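Local coordinates for catalase-3 (Neurospora crassa, PDB 4AJ9), which breaks down hydrogen peroxide to oxygen and water with a heme cofactor, and so probably protects the cell from peroxide damage, at residues C[152-160]-C[170-180]; C[544-552]-C[564-574]. One frame throughout, in Å; residues are numbered along the deposited sequence.

Interaction 1 of 2, residues C[152-160]-C[170-180]; sequences PDLIHSVKP and ATAHDSAWDFF
Ser157 and Val158, in the last turn of helix 152-158, offer their backbone carbonyls to the start of helix 174-180. The hydroxyl of Ser175 donates to Ser157 O, with OG 2.7 Å away, in the carbonyl plane and on a lone pair. The His173 ring gives its NE2 proton to Val158 O at 3.0 Å, with an N-H...O angle of 151°. That oxygen lies in the ring plane, but the nitrogen stands above the carbonyl plane. His173 sits at the N-cap position, and its CG lies between the backbone N and the carbonyl carbon (chi1 53°), which swings the ring back over the first turn toward the other helix end. Ser157 OG donates to Leu154 O of its own helix at 2.9 Å. This bond fixes OG where it lies 3.2 Å from Phe179 CB.

Two waters add bridges. One accepts from Ala170 N and probably donates to Val158 O, though other acceptors compete for its protons. The other donates to both Lys159 O and Ser175 OG.

Among the apolar contacts, those of Leu154 lie further along the helices. Leu154 CA sits over one face of the Phe179 ring, 3.9 Å from its centroid, in a CH-pi contact. Leu154 CD1 touches Phe179 CE2 at 3.8 Å and comes near the edge of Phe180. Beside the polar end, in the conformer described, Val158 CG2 lies 3.9 Å from Phe180 CZ and CG1 meets Thr171 CG2.

Asp153 forms a salt bridge with Lys50 of the third subunit. Two sequential helices, joined by a loop, thus pack roughly antiparallel, with 144° between their N-to-C directions, within the heme-containing catalase domain. The pair lies near the heme pocket and at the tetramer interfaces.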
loop_
_atom_site.group_PDB
_atom_site.type_symbol
_atom_site.label_atom_id
_atom_site.label_comp_id
_atom_site.label_asym_id
_atom_site.label_seq_id
_atom_site.Cartn_x
_atom_site.Cartn_y
_atom_site.Cartn_z
ATOM N N PRO C 152 6.574 -21.972 -4.334
ATOM C CA PRO C 152 7.562 -21.114 -3.670
ATOM C C PRO C 152 8.876 -21.844 -3.457
ATOM O O PRO C 152 9.935 -21.217 -3.444
ATOM C CB PRO C 152 6.914 -20.810 -2.316
ATOM C CG PRO C 152 5.451 -20.895 -2.583
ATOM C CD PRO C 152 5.320 -22.056 -3.570
ATOM N N ASP C 153 8.810 -23.159 -3.310
ATOM C CA ASP C 153 10.029 -23.962 -3.219
ATOM C C ASP C 153 10.852 -23.956 -4.506
ATOM O O ASP C 153 12.037 -23.632 -4.491
ATOM C CB ASP C 153 9.694 -25.399 -2.810
ATOM C CG ASP C 153 9.030 -25.467 -1.450
ATOM O OD1 ASP C 153 9.693 -25.106 -0.456
ATOM O OD2 ASP C 153 7.851 -25.871 -1.379
ATOM N N LEU C 154 10.227 -24.344 -5.608
ATOM C CA LEU C 154 10.863 -24.256 -6.922
ATOM C C LEU C 154 11.453 -22.873 -7.183
ATOM O O LEU C 154 12.631 -22.728 -7.516
ATOM C CB LEU C 154 9.841 -24.569 -8.016
ATOM C CG LEU C 154 10.234 -24.124 -9.427
ATOM C CD1 LEU C 154 11.315 -25.054 -10.015
ATOM C CD2 LEU C 154 9.004 -24.065 -10.331
ATOM N N ILE C 155 10.618 -21.852 -7.053
ATOM C CA ILE C 155 11.039 -20.499 -7.400
ATOM C C ILE C 155 12.192 -20.012 -6.512
ATOM O O ILE C 155 13.190 -19.464 -7.013
ATOM C CB ILE C 155 9.864 -19.533 -7.338
ATOM C CG1 ILE C 155 8.794 -19.946 -8.361
ATOM C CG2 ILE C 155 10.351 -18.104 -7.581
ATOM C CD1 ILE C 155 9.328 -20.060 -9.803
ATOM N N HIS C 156 12.068 -20.212 -5.200
ATOM C CA HIS C 156 13.154 -19.862 -4.287
ATOM C C HIS C 156 14.486 -20.514 -4.684
ATOM O O HIS C 156 15.537 -19.880 -4.619
ATOM C CB HIS C 156 12.824 -20.277 -2.852
ATOM C CG HIS C 156 11.886 -19.347 -2.152
ATOM N ND1 HIS C 156 11.575 -19.472 -0.814
ATOM C CD2 HIS C 156 11.178 -18.287 -2.608
ATOM C CE1 HIS C 156 10.720 -18.522 -0.474
ATOM N NE2 HIS C 156 10.453 -17.797 -1.546
ATOM N N SER C 157 14.432 -21.781 -5.090
ATOM C CA SER C 157 15.649 -22.528 -5.381
ATOM C C SER C 157 16.310 -22.024 -6.662
ATOM O O SER C 157 17.543 -22.027 -6.782
ATOM C CB SER C 157 15.350 -24.036 -5.506
ATOM O OG SER C 157 14.870 -24.377 -6.805
ATOM N N VAL C 158 15.483 -21.585 -7.605
ATOM C CA VAL C 158 15.953 -21.133 -8.911
ATOM C C VAL C 158 16.400 -19.659 -8.906
ATOM O O VAL C 158 17.333 -19.274 -9.617
ATOM C CB VAL C 158 14.877 -21.403 -9.981
ATOM C CG1 VAL C 158 15.108 -20.578 -11.225
ATOM C CG2 VAL C 158 14.834 -22.899 -10.307
ATOM N N LYS C 159 15.753 -18.846 -8.084
ATOM C CA LYS C 159 16.125 -17.434 -7.949
ATOM C C LYS C 159 17.441 -17.271 -7.162
ATOM O O LYS C 159 17.965 -18.240 -6.603
ATOM C CB LYS C 159 14.954 -16.616 -7.379
ATOM C CG LYS C 159 14.051 -16.053 -8.476
ATOM C CD LYS C 159 12.773 -15.428 -7.938
ATOM C CE LYS C 159 11.868 -14.907 -9.063
ATOM N NZ LYS C 159 12.302 -13.611 -9.698
ATOM N N PRO C 160 18.012 -16.056 -7.146
ATOM C CA PRO C 160 19.357 -15.937 -6.554
ATOM C C PRO C 160 19.420 -16.371 -5.093
ATOM O O PRO C 160 18.440 -16.240 -4.362
ATOM C CB PRO C 160 19.650 -14.429 -6.646
ATOM C CG PRO C 160 18.781 -13.946 -7.799
ATOM C CD PRO C 160 17.519 -14.774 -7.679
ATOM N N ALA C 170 19.403 -17.146 -13.587
ATOM C CA ALA C 170 20.166 -18.339 -13.933
ATOM C C ALA C 170 19.846 -19.527 -13.039
ATOM O O ALA C 170 19.678 -19.387 -11.832
ATOM C CB ALA C 170 21.642 -18.027 -13.882
ATOM N N THR C 171 19.758 -20.702 -13.647
ATOM C CA THR C 171 19.599 -21.935 -12.889
ATOM C C THR C 171 20.957 -22.531 -12.544
ATOM O O THR C 171 21.046 -23.539 -11.848
ATOM C CB THR C 171 18.772 -22.960 -13.663
ATOM O OG1 THR C 171 19.264 -23.054 -15.008
ATOM C CG2 THR C 171 17.302 -22.548 -13.693
ATOM N N ALA C 172 22.021 -21.887 -13.012
ATOM C CA ALA C 172 23.378 -22.421 -12.842
ATOM C C ALA C 172 23.954 -22.140 -11.463
ATOM O O ALA C 172 24.932 -21.409 -11.332
ATOM C CB ALA C 172 24.315 -21.868 -13.937
ATOM N N HIS C 173 23.341 -22.707 -10.432
ATOM C CA HIS C 173 23.881 -22.596 -9.081
ATOM C C HIS C 173 23.368 -23.716 -8.192
ATOM O O HIS C 173 22.382 -24.374 -8.519
ATOM C CB HIS C 173 23.566 -21.237 -8.454
ATOM C CG HIS C 173 22.114 -20.872 -8.488
ATOM N ND1 HIS C 173 21.337 -20.810 -7.350
ATOM C CD2 HIS C 173 21.304 -20.527 -9.519
ATOM C CE1 HIS C 173 20.107 -20.448 -7.680
ATOM N NE2 HIS C 173 20.059 -20.273 -8.989
ATOM N N ASP C 174 24.036 -23.904 -7.059
ATOM C CA ASP C 174 23.785 -25.037 -6.175
ATOM C C ASP C 174 22.316 -25.290 -5.852
ATOM O O ASP C 174 21.834 -26.417 -5.985
ATOM C CB ASP C 174 24.570 -24.883 -4.868
ATOM C CG ASP C 174 26.054 -25.120 -5.054
ATOM O OD1 ASP C 174 26.640 -24.547 -5.998
ATOM O OD2 ASP C 174 26.626 -25.906 -4.277
ATOM N N SER C 175 21.611 -24.251 -5.417
ATOM C CA SER C 175 20.282 -24.452 -4.861
ATOM C C SER C 175 19.317 -24.972 -5.921
ATOM O O SER C 175 18.443 -25.793 -5.629
ATOM C CB SER C 175 19.752 -23.165 -4.221
ATOM O OG SER C 175 19.668 -22.111 -5.156
ATOM N N ALA C 176 19.483 -24.495 -7.152
ATOM C CA ALA C 176 18.575 -24.866 -8.235
ATOM C C ALA C 176 18.694 -26.359 -8.513
ATOM O O ALA C 176 17.698 -27.086 -8.598
ATOM C CB ALA C 176 18.884 -24.076 -9.487
ATOM N N TRP C 177 19.929 -26.808 -8.678
ATOM C CA TRP C 177 20.193 -28.205 -9.018
ATOM C C TRP C 177 20.000 -29.158 -7.836
ATOM O O TRP C 177 19.687 -30.334 -8.032
ATOM C CB TRP C 177 21.577 -28.336 -9.661
ATOM C CG TRP C 177 21.569 -27.779 -11.038
ATOM C CD1 TRP C 177 21.651 -26.453 -11.399
ATOM C CD2 TRP C 177 21.405 -28.517 -12.253
ATOM N NE1 TRP C 177 21.562 -26.332 -12.771
ATOM C CE2 TRP C 177 21.415 -27.584 -13.316
ATOM C CE3 TRP C 177 21.262 -29.879 -12.548
ATOM C CZ2 TRP C 177 21.293 -27.973 -14.646
ATOM C CZ3 TRP C 177 21.141 -30.261 -13.872
ATOM C CH2 TRP C 177 21.167 -29.314 -14.903
ATOM N N ASP C 178 20.171 -28.642 -6.615
ATOM C CA ASP C 178 19.746 -29.352 -5.404
ATOM C C ASP C 178 18.248 -29.639 -5.508
ATOM O O ASP C 178 17.811 -30.768 -5.291
ATOM C CB ASP C 178 20.056 -28.508 -4.155
ATOM C CG ASP C 178 19.608 -29.165 -2.849
ATOM O OD1 ASP C 178 19.400 -30.391 -2.811
ATOM O OD2 ASP C 178 19.476 -28.438 -1.836
ATOM N N PHE C 179 17.463 -28.620 -5.852
ATOM C CA PHE C 179 16.019 -28.805 -5.985
ATOM C C PHE C 179 15.636 -29.764 -7.116
ATOM O O PHE C 179 14.785 -30.627 -6.932
ATOM C CB PHE C 179 15.279 -27.475 -6.172
ATOM C CG PHE C 179 13.781 -27.631 -6.231
ATOM C CD1 PHE C 179 13.038 -27.735 -5.064
ATOM C CD2 PHE C 179 13.121 -27.700 -7.450
ATOM C CE1 PHE C 179 11.654 -27.896 -5.102
ATOM C CE2 PHE C 179 11.735 -27.858 -7.502
ATOM C CZ PHE C 179 11.001 -27.957 -6.320
ATOM N N PHE C 180 16.267 -29.614 -8.277
ATOM C CA PHE C 180 15.956 -30.453 -9.433
ATOM C C PHE C 180 16.188 -31.920 -9.113
ATOM O O PHE C 180 15.467 -32.799 -9.586
ATOM C CB PHE C 180 16.836 -30.061 -10.625
ATOM C CG PHE C 180 16.583 -28.672 -11.146
ATOM C CD1 PHE C 180 15.337 -28.076 -11.004
ATOM C CD2 PHE C 180 17.589 -27.969 -11.786
ATOM C CE1 PHE C 180 15.099 -26.802 -11.504
ATOM C CE2 PHE C 180 17.360 -26.689 -12.270
ATOM C CZ PHE C 180 16.109 -26.111 -12.130
HETATM O O HOH W 1 18.307 -16.664 -10.725
HETATM O O HOH W 2 18.725 -19.706 -4.044
#

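Interaction 2 of 2, residues C[544-552]-C[564-574]; sequences SLDKAKALK and VIAEYLASGVD
Leu545 and Val564 meet at the apolar centre, where Leu545 CD1 lies 4.0 Å from Val564 CG1. The same methyl of Val564 also touches Ala548 CB. The other branch of Leu545, CD2, reaches into the loop after the strand. There it packs on Val573 CG2 at 3.6 Å and on Ala570 CB at 3.8 Å, the two ends of a type II turn. Gly572 occupies the turn position whose backbone angles favour glycine.

Farther out, the extended chain of Lys552 passes Val564, with CD 3.7 Å from Val564 CG2. Its CG is anti to the backbone N (chi1 177°), which sends the chain toward the strand. NZ ends in a salt bridge to Asp574, 2.7 Å from OD2, with a weak second bond to OD1. OD2 takes the lysine on its syn lone pair and Val564 N on its anti lone pair, the latter with an N-H...O angle of 170°. A methionine in place of Lys552 would probably leave the Asp574 carboxylate without its charged mate.

The helix runs nearly antiparallel to strand 564-566, at 162°. It packs back on the second strand of the beta-alpha-beta unit formed by strand 533-537, helix 544-557 and strand 561-566, in the C-terminal domain of long catalases.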
loop_
_atom_site.group_PDB
_atom_site.type_symbol
_atom_site.label_atom_id
_atom_site.label_comp_id
_atom_site.label_asym_id
_atom_site.label_seq_id
_atom_site.Cartn_x
_atom_site.Cartn_y
_atom_site.Cartn_z
ATOM N N SER C 544 33.861 -0.097 -51.572
ATOM C CA SER C 544 33.102 -1.092 -50.814
ATOM C C SER C 544 31.698 -0.625 -50.411
ATOM O O SER C 544 30.724 -1.364 -50.551
ATOM C CB SER C 544 33.887 -1.522 -49.570
ATOM O OG SER C 544 33.241 -2.596 -48.905
ATOM N N LEU C 545 31.595 0.603 -49.917
ATOM C CA LEU C 545 30.320 1.110 -49.426
ATOM C C LEU C 545 29.236 1.089 -50.498
ATOM O O LEU C 545 28.116 0.645 -50.241
ATOM C CB LEU C 545 30.484 2.514 -48.843
ATOM C CG LEU C 545 29.869 2.719 -47.457
ATOM C CD1 LEU C 545 30.021 1.467 -46.600
ATOM C CD2 LEU C 545 30.472 3.932 -46.762
ATOM N N ASP C 546 29.564 1.572 -51.697
ATOM C CA ASP C 546 28.608 1.569 -52.811
ATOM C C ASP C 546 28.088 0.169 -53.105
ATOM O O ASP C 546 26.892 -0.032 -53.329
ATOM C CB ASP C 546 29.233 2.162 -54.077
ATOM C CG ASP C 546 29.183 3.676 -54.098
ATOM O OD1 ASP C 546 28.130 4.246 -53.734
ATOM O OD2 ASP C 546 30.199 4.295 -54.472
ATOM N N LYS C 547 28.996 -0.798 -53.109
ATOM C CA LYS C 547 28.630 -2.179 -53.359
ATOM C C LYS C 547 27.812 -2.721 -52.195
ATOM O O LYS C 547 26.913 -3.541 -52.381
ATOM C CB LYS C 547 29.884 -3.027 -53.555
ATOM C CG LYS C 547 30.796 -2.544 -54.670
ATOM C CD LYS C 547 32.101 -3.335 -54.672
ATOM C CE LYS C 547 33.025 -2.910 -55.804
ATOM N NZ LYS C 547 34.380 -3.520 -55.665
ATOM N N ALA C 548 28.131 -2.257 -50.990
ATOM C CA ALA C 548 27.398 -2.676 -49.802
ATOM C C ALA C 548 25.958 -2.198 -49.900
ATOM O O ALA C 548 25.024 -2.924 -49.551
ATOM C CB ALA C 548 28.060 -2.133 -48.551
ATOM N N LYS C 549 25.782 -0.975 -50.389
ATOM C CA LYS C 549 24.452 -0.400 -50.537
ATOM C C LYS C 549 23.603 -1.205 -51.520
ATOM O O LYS C 549 22.407 -1.373 -51.312
ATOM C CB LYS C 549 24.531 1.062 -50.983
ATOM C CG LYS C 549 23.170 1.677 -51.294
ATOM C CD LYS C 549 23.292 2.968 -52.101
ATOM C CE LYS C 549 21.937 3.407 -52.645
ATOM N NZ LYS C 549 22.035 4.602 -53.537
ATOM N N ALA C 550 24.226 -1.700 -52.588
ATOM C CA ALA C 550 23.517 -2.502 -53.589
ATOM C C ALA C 550 23.116 -3.854 -53.007
ATOM O O ALA C 550 21.982 -4.319 -53.179
ATOM C CB ALA C 550 24.383 -2.695 -54.824
ATOM N N LEU C 551 24.063 -4.482 -52.320
ATOM C CA LEU C 551 23.821 -5.749 -51.655
ATOM C C LEU C 551 22.623 -5.602 -50.723
ATOM O O LEU C 551 21.715 -6.441 -50.706
ATOM C CB LEU C 551 25.071 -6.165 -50.877
ATOM C CG LEU C 551 25.010 -7.433 -50.038
ATOM C CD1 LEU C 551 24.817 -8.647 -50.924
ATOM C CD2 LEU C 551 26.277 -7.569 -49.216
ATOM N N LYS C 552 22.618 -4.504 -49.976
ATOM C CA LYS C 552 21.572 -4.221 -49.009
ATOM C C LYS C 552 20.206 -4.127 -49.667
ATOM O O LYS C 552 19.239 -4.728 -49.197
ATOM C CB LYS C 552 21.884 -2.919 -48.274
ATOM C CG LYS C 552 20.820 -2.491 -47.279
ATOM C CD LYS C 552 21.283 -1.269 -46.500
ATOM C CE LYS C 552 20.252 -0.834 -45.479
ATOM N NZ LYS C 552 20.688 0.391 -44.758
ATOM N N VAL C 564 24.360 -2.129 -42.675
ATOM C CA VAL C 564 25.693 -1.932 -43.234
ATOM C C VAL C 564 26.622 -1.347 -42.172
ATOM O O VAL C 564 26.317 -0.322 -41.554
ATOM C CB VAL C 564 25.659 -1.009 -44.458
ATOM C CG1 VAL C 564 27.080 -0.703 -44.931
ATOM C CG2 VAL C 564 24.836 -1.655 -45.570
ATOM N N ILE C 565 27.756 -2.003 -41.971
ATOM C CA ILE C 565 28.685 -1.634 -40.907
ATOM C C ILE C 565 29.995 -1.124 -41.482
ATOM O O ILE C 565 30.537 -1.726 -42.404
ATOM C CB ILE C 565 28.995 -2.853 -40.028
ATOM C CG1 ILE C 565 27.698 -3.432 -39.447
ATOM C CG2 ILE C 565 30.012 -2.505 -38.925
ATOM C CD1 ILE C 565 27.890 -4.802 -38.805
ATOM N N ALA C 566 30.505 -0.020 -40.933
ATOM C CA ALA C 566 31.831 0.473 -41.299
ATOM C C ALA C 566 32.520 1.164 -40.116
ATOM O O ALA C 566 32.035 1.120 -38.986
ATOM C CB ALA C 566 31.746 1.409 -42.498
ATOM N N GLU C 567 33.660 1.786 -40.382
ATOM C CA GLU C 567 34.482 2.368 -39.330
ATOM C C GLU C 567 33.779 3.533 -38.658
ATOM O O GLU C 567 33.899 3.718 -37.448
ATOM C CB GLU C 567 35.828 2.832 -39.889
ATOM C CG GLU C 567 36.694 1.707 -40.435
ATOM C CD GLU C 567 36.490 1.471 -41.919
ATOM O OE1 GLU C 567 35.419 1.842 -42.454
ATOM O OE2 GLU C 567 37.412 0.911 -42.545
ATOM N N TYR C 568 33.053 4.315 -39.454
ATOM C CA TYR C 568 32.277 5.448 -38.954
ATOM C C TYR C 568 31.027 5.621 -39.806
ATOM O O TYR C 568 30.866 4.949 -40.827
ATOM C CB TYR C 568 33.104 6.749 -38.923
ATOM C CG TYR C 568 33.632 7.217 -40.272
ATOM C CD1 TYR C 568 32.857 8.002 -41.113
ATOM C CD2 TYR C 568 34.916 6.886 -40.687
ATOM C CE1 TYR C 568 33.342 8.434 -42.344
ATOM C CE2 TYR C 568 35.407 7.307 -41.911
ATOM C CZ TYR C 568 34.619 8.081 -42.732
ATOM O OH TYR C 568 35.120 8.499 -43.945
ATOM N N LEU C 569 30.146 6.524 -39.403
ATOM C CA LEU C 569 28.856 6.627 -40.066
ATOM C C LEU C 569 28.902 7.461 -41.340
ATOM O O LEU C 569 28.280 8.517 -41.413
ATOM C CB LEU C 569 27.809 7.202 -39.114
ATOM C CG LEU C 569 27.526 6.367 -37.866
ATOM C CD1 LEU C 569 26.475 7.060 -37.036
ATOM C CD2 LEU C 569 27.093 4.938 -38.233
ATOM N N ALA C 570 29.627 6.984 -42.344
ATOM C CA ALA C 570 29.607 7.635 -43.648
ATOM C C ALA C 570 28.216 7.456 -44.247
ATOM O O ALA C 570 27.371 6.765 -43.668
ATOM C CB ALA C 570 30.662 7.034 -44.557
ATOM N N SER C 571 27.964 8.079 -45.393
ATOM C CA SER C 571 26.687 7.894 -46.073
ATOM C C SER C 571 26.481 6.415 -46.379
ATOM O O SER C 571 27.367 5.761 -46.909
ATOM C CB SER C 571 26.640 8.706 -47.368
ATOM O OG SER C 571 25.423 8.483 -48.058
ATOM N N GLY C 572 25.314 5.891 -46.019
ATOM C CA GLY C 572 24.998 4.500 -46.277
ATOM C C GLY C 572 25.300 3.561 -45.123
ATOM O O GLY C 572 24.889 2.407 -45.136
ATOM N N VAL C 573 26.025 4.046 -44.121
ATOM C CA VAL C 573 26.408 3.201 -42.996
ATOM C C VAL C 573 25.374 3.244 -41.872
ATOM O O VAL C 573 24.976 4.316 -41.425
ATOM C CB VAL C 573 27.782 3.606 -42.445
ATOM C CG1 VAL C 573 28.138 2.752 -41.239
ATOM C CG2 VAL C 573 28.837 3.482 -43.541
ATOM N N ASP C 574 24.941 2.074 -41.418
ATOM C CA ASP C 574 23.901 2.007 -40.396
ATOM C C ASP C 574 24.476 1.893 -38.990
ATOM O O ASP C 574 23.814 2.271 -38.021
ATOM C CB ASP C 574 22.953 0.831 -40.645
ATOM C CG ASP C 574 22.290 0.894 -42.006
ATOM O OD1 ASP C 574 21.563 1.871 -42.278
ATOM O OD2 ASP C 574 22.478 -0.050 -42.799
#

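Overall arrangement
Interaction 1 comes first along the chain, and interaction 2 follows in the C-terminal domain. Their centres are 47 Å apart, and their nearest atoms about 29 Å. They share no helix, strand or sheet. Interaction 1 pairs helices 151-158 and 174-182 in the catalase domain. Interaction 2 joins helix 544-557 to strand 561-566 in the C-terminal domain, whose six-stranded parallel sheet is separate from the antiparallel sheet of the catalase domain. Interaction 1 lies near the heme, whereas interaction 2 is far from the heme and the active site. Both contacts touch the third subunit, so both domains take part in the tetramer.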